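Side-chain contacts in carboxysome shell vertex protein CcmL (Gloeobacter violaceus, PDB 4JW0), which probably forms the pentameric vertices of the carboxysome shell, the polyhedral compartment in which RuBisCO is sequestered: residues Ala43-Gly46 against Val47-Leu51; Ala67-Glu70 against Lys71-Val74. All coordinates share one frame; numbering follows the deposited sequence.

Contact 1: Ala43-Gly46 against Val47-Leu51; sequences AADG and VGAGL
Three successive backbone N-H groups, those of V47, G48 and A49, converge on the carboxylate of D45, two on OD1 and one on OD2. OD1 of D45 takes its two from the same face of its plane. V47 N, 2.9 Å from OD1 of D45, comes from above the carboxylate plane, with a bent N-H...O angle of 137°. G48 N, also 2.9 Å from OD1, arrives on the syn side in a nearly straight bond. The other oxygen, OD2, receives A49 N at 2.8 Å, again syn and closer to the plane. CG lies anti to the D45 backbone N (chi1 -179°), which carries the acid forward over the chain that follows. With an alanine in place of D45, the amides of V47, G48 and A49 would probably lose their shared acceptor and the chain after strand 39-44 would be likely to shift.

Carbon contacts add little: V47 CB lies 3.4 Å from D45 OD1. At G48 a side chain would collide with the preceding carbonyl O. The D45 side chain also packs on L25 of strand 24-30 and V78 of strand 76-81. The bond from V47 N to the D45 side chain makes an Asx turn, here at the exit of strand 39-44 of the OB fold.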
loop_
_atom_site.group_PDB
_atom_site.type_symbol
_atom_site.label_atom_id
_atom_site.label_comp_id
_atom_site.label_asym_id
_atom_site.label_seq_id
_atom_site.Cartn_x
_atom_site.Cartn_y
_atom_site.Cartn_z
ATOM N N ALA A 43 11.676 -4.440 -9.529
ATOM C CA ALA A 43 11.764 -5.418 -8.461
ATOM C C ALA A 43 13.162 -6.006 -8.335
ATOM O O ALA A 43 13.877 -6.172 -9.324
ATOM C CB ALA A 43 10.745 -6.526 -8.688
ATOM N N ALA A 44 13.548 -6.311 -7.104
ATOM C CA ALA A 44 14.775 -7.048 -6.851
ATOM C C ALA A 44 14.597 -8.485 -7.322
ATOM O O ALA A 44 13.575 -9.119 -7.041
ATOM C CB ALA A 44 15.117 -7.017 -5.378
ATOM N N ASP A 45 15.594 -9.000 -8.032
ATOM C CA ASP A 45 15.519 -10.349 -8.578
ATOM C C ASP A 45 16.661 -11.224 -8.092
ATOM O O ASP A 45 17.792 -11.111 -8.574
ATOM C CB ASP A 45 15.530 -10.330 -10.104
ATOM C CG ASP A 45 15.437 -11.732 -10.702
ATOM O OD1 ASP A 45 14.859 -12.626 -10.041
ATOM O OD2 ASP A 45 15.945 -11.948 -11.824
ATOM N N GLY A 46 16.350 -12.103 -7.144
ATOM C CA GLY A 46 17.286 -13.113 -6.690
ATOM C C GLY A 46 16.918 -14.482 -7.235
ATOM O O GLY A 46 17.547 -15.488 -6.891
ATOM N N VAL A 47 15.900 -14.524 -8.090
ATOM C CA VAL A 47 15.481 -15.771 -8.718
ATOM C C VAL A 47 16.253 -16.001 -10.017
ATOM O O VAL A 47 16.740 -17.103 -10.279
ATOM C CB VAL A 47 13.975 -15.773 -9.007
ATOM C CG1 VAL A 47 13.576 -17.036 -9.759
ATOM C CG2 VAL A 47 13.194 -15.666 -7.705
ATOM N N GLY A 48 16.370 -14.951 -10.822
ATOM C CA GLY A 48 17.085 -15.031 -12.085
ATOM C C GLY A 48 16.129 -15.162 -13.253
ATOM O O GLY A 48 16.087 -16.194 -13.917
ATOM N N ALA A 49 15.359 -14.108 -13.508
ATOM C CA ALA A 49 14.360 -14.127 -14.568
ATOM C C ALA A 49 14.858 -13.386 -15.801
ATOM O O ALA A 49 15.470 -12.324 -15.697
ATOM C CB ALA A 49 13.056 -13.514 -14.078
ATOM N N GLY A 50 14.579 -13.957 -16.967
ATOM C CA GLY A 50 15.002 -13.380 -18.228
ATOM C C GLY A 50 13.908 -12.609 -18.943
ATOM O O GLY A 50 12.731 -12.662 -18.581
ATOM N N LEU A 51 14.313 -11.880 -19.973
ATOM C CA LEU A 51 13.395 -11.080 -20.769
ATOM C C LEU A 51 12.144 -11.849 -21.184
ATOM O O LEU A 51 12.229 -12.991 -21.628
ATOM C CB LEU A 51 14.114 -10.587 -22.020
ATOM C CG LEU A 51 13.599 -9.296 -22.641
ATOM C CD1 LEU A 51 14.101 -8.094 -21.846
ATOM C CD2 LEU A 51 14.032 -9.222 -24.102
#

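Contact 2: Ala67-Glu70 against Lys71-Val74; sequences AGSE and KRPV
The guanidinium of R72 has the carbonyl oxygen of G68 over the centre of one face, 3.3 Å from CZ, with S69 N on that same side. This O does not lie in line with the guanidinium N-H groups; it meets the flat group from above. NE makes a weak hydrogen bond to S18 O. Near one end of the group, NH1 comes within 2.9 Å of S69 OG. A water lies between them: it donates to A67 O, is 2.7 Å from S69 OG, and accepts a weak bond from R72 NH1. With OG beside its own backbone N (chi1 -67°), S69 presents the hydroxyl to this group, while the R72 chain runs extended from CG to NE and brings the guanidinium back over 68-69.

Residues S69 to R72 form a type I beta turn. Its closing bond runs from R72 N to S69 O, 3.1 Å and nearly straight at 167°. A second water links G68 to K71, accepting from K71 N at 2.9 Å and donating to G68 O. The G68 backbone, at phi 98°, would jam a side chain against the carbonyl O of A67.

E70 and K71 occupy the turn's corners; their side chains are extended beyond CG and exposed, E70 OE1 remaining 6.6 Å from K71 NZ. E70 also packs on K71 of a neighbouring subunit. Just beyond the turn, P73 centres an inverse gamma turn, and its carbonyl O is hydrogen-bonded to S58 OG of another subunit.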
loop_
_atom_site.group_PDB
_atom_site.type_symbol
_atom_site.label_atom_id
_atom_site.label_comp_id
_atom_site.label_asym_id
_atom_site.label_seq_id
_atom_site.Cartn_x
_atom_site.Cartn_y
_atom_site.Cartn_z
ATOM N N ALA A 67 16.877 -14.157 2.054
ATOM C CA ALA A 67 18.214 -14.119 2.631
ATOM C C ALA A 67 19.011 -12.929 2.118
ATOM O O ALA A 67 19.163 -12.750 0.911
ATOM C CB ALA A 67 18.954 -15.410 2.326
ATOM N N GLY A 68 19.515 -12.117 3.044
ATOM C CA GLY A 68 20.353 -10.985 2.690
ATOM C C GLY A 68 19.639 -9.641 2.615
ATOM O O GLY A 68 20.295 -8.600 2.569
ATOM N N SER A 69 18.308 -9.649 2.614
ATOM C CA SER A 69 17.542 -8.422 2.370
ATOM C C SER A 69 16.818 -7.848 3.588
ATOM O O SER A 69 16.050 -6.900 3.459
ATOM C CB SER A 69 16.532 -8.669 1.253
ATOM O OG SER A 69 17.206 -8.885 0.027
ATOM N N GLU A 70 17.072 -8.405 4.767
ATOM C CA GLU A 70 16.331 -8.035 5.968
ATOM C C GLU A 70 16.344 -6.532 6.260
ATOM O O GLU A 70 15.338 -5.965 6.688
ATOM C CB GLU A 70 16.888 -8.796 7.174
ATOM C CG GLU A 70 16.115 -8.571 8.462
ATOM C CD GLU A 70 16.798 -9.190 9.667
ATOM O OE1 GLU A 70 18.042 -9.332 9.644
ATOM O OE2 GLU A 70 16.089 -9.540 10.636
ATOM N N LYS A 71 17.481 -5.889 6.030
ATOM C CA LYS A 71 17.625 -4.469 6.328
ATOM C C LYS A 71 17.868 -3.638 5.072
ATOM O O LYS A 71 18.432 -2.550 5.143
ATOM C CB LYS A 71 18.761 -4.247 7.334
ATOM C CG LYS A 71 18.412 -4.626 8.766
ATOM C CD LYS A 71 19.482 -4.141 9.741
ATOM C CE LYS A 71 18.934 -3.990 11.153
ATOM N NZ LYS A 71 19.967 -3.485 12.105
ATOM N N ARG A 72 17.437 -4.150 3.921
ATOM C CA ARG A 72 17.537 -3.406 2.672
ATOM C C ARG A 72 16.280 -2.587 2.416
ATOM O O ARG A 72 15.172 -3.051 2.674
ATOM C CB ARG A 72 17.744 -4.349 1.497
ATOM C CG ARG A 72 19.142 -4.908 1.389
ATOM C CD ARG A 72 19.313 -5.653 0.081
ATOM N NE ARG A 72 20.623 -6.291 -0.000
ATOM C CZ ARG A 72 20.850 -7.489 -0.531
ATOM N NH1 ARG A 72 19.859 -8.206 -1.045
ATOM N NH2 ARG A 72 22.082 -7.974 -0.552
ATOM N N PRO A 73 16.449 -1.364 1.896
ATOM C CA PRO A 73 15.293 -0.511 1.590
ATOM C C PRO A 73 14.625 -0.898 0.270
ATOM O O PRO A 73 14.491 -0.071 -0.637
ATOM C CB PRO A 73 15.904 0.891 1.515
ATOM C CG PRO A 73 17.327 0.660 1.121
ATOM C CD PRO A 73 17.729 -0.648 1.737
ATOM N N VAL A 74 14.199 -2.155 0.183
ATOM C CA VAL A 74 13.551 -2.678 -1.018
ATOM C C VAL A 74 12.081 -2.972 -0.743
ATOM O O VAL A 74 11.729 -3.473 0.326
ATOM C CB VAL A 74 14.227 -3.973 -1.520
ATOM C CG1 VAL A 74 15.584 -3.663 -2.093
ATOM C CG2 VAL A 74 14.338 -5.003 -0.397
HETATM O O HOH W 1 19.206 -10.583 -0.655
HETATM O O HOH W 2 19.993 -6.734 4.861
#

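Overall arrangement
From the N terminus, the chain passes through strands 2-11 and 24-30 before strand 39-44 leads into contact 1. There the chain turns as it leaves strand 39-44 and sets off toward strand 54-59. Contact 2 follows in the next connection, between strands 54-59 and 76-81, where 69-72 reverses the chain. The two are in series, neither nested nor crossed, with centres about 16 Å apart and nearest atoms about 5 Å apart without touching. Strand 39-44 pairs with 76-81 through backbone bonds of A44 to A76 and V78, closing the OB barrel, so contact 1 lies where the chain leaves that seam and contact 2 where it approaches it. Both contacts touch the same neighbouring subunit of the pentamer.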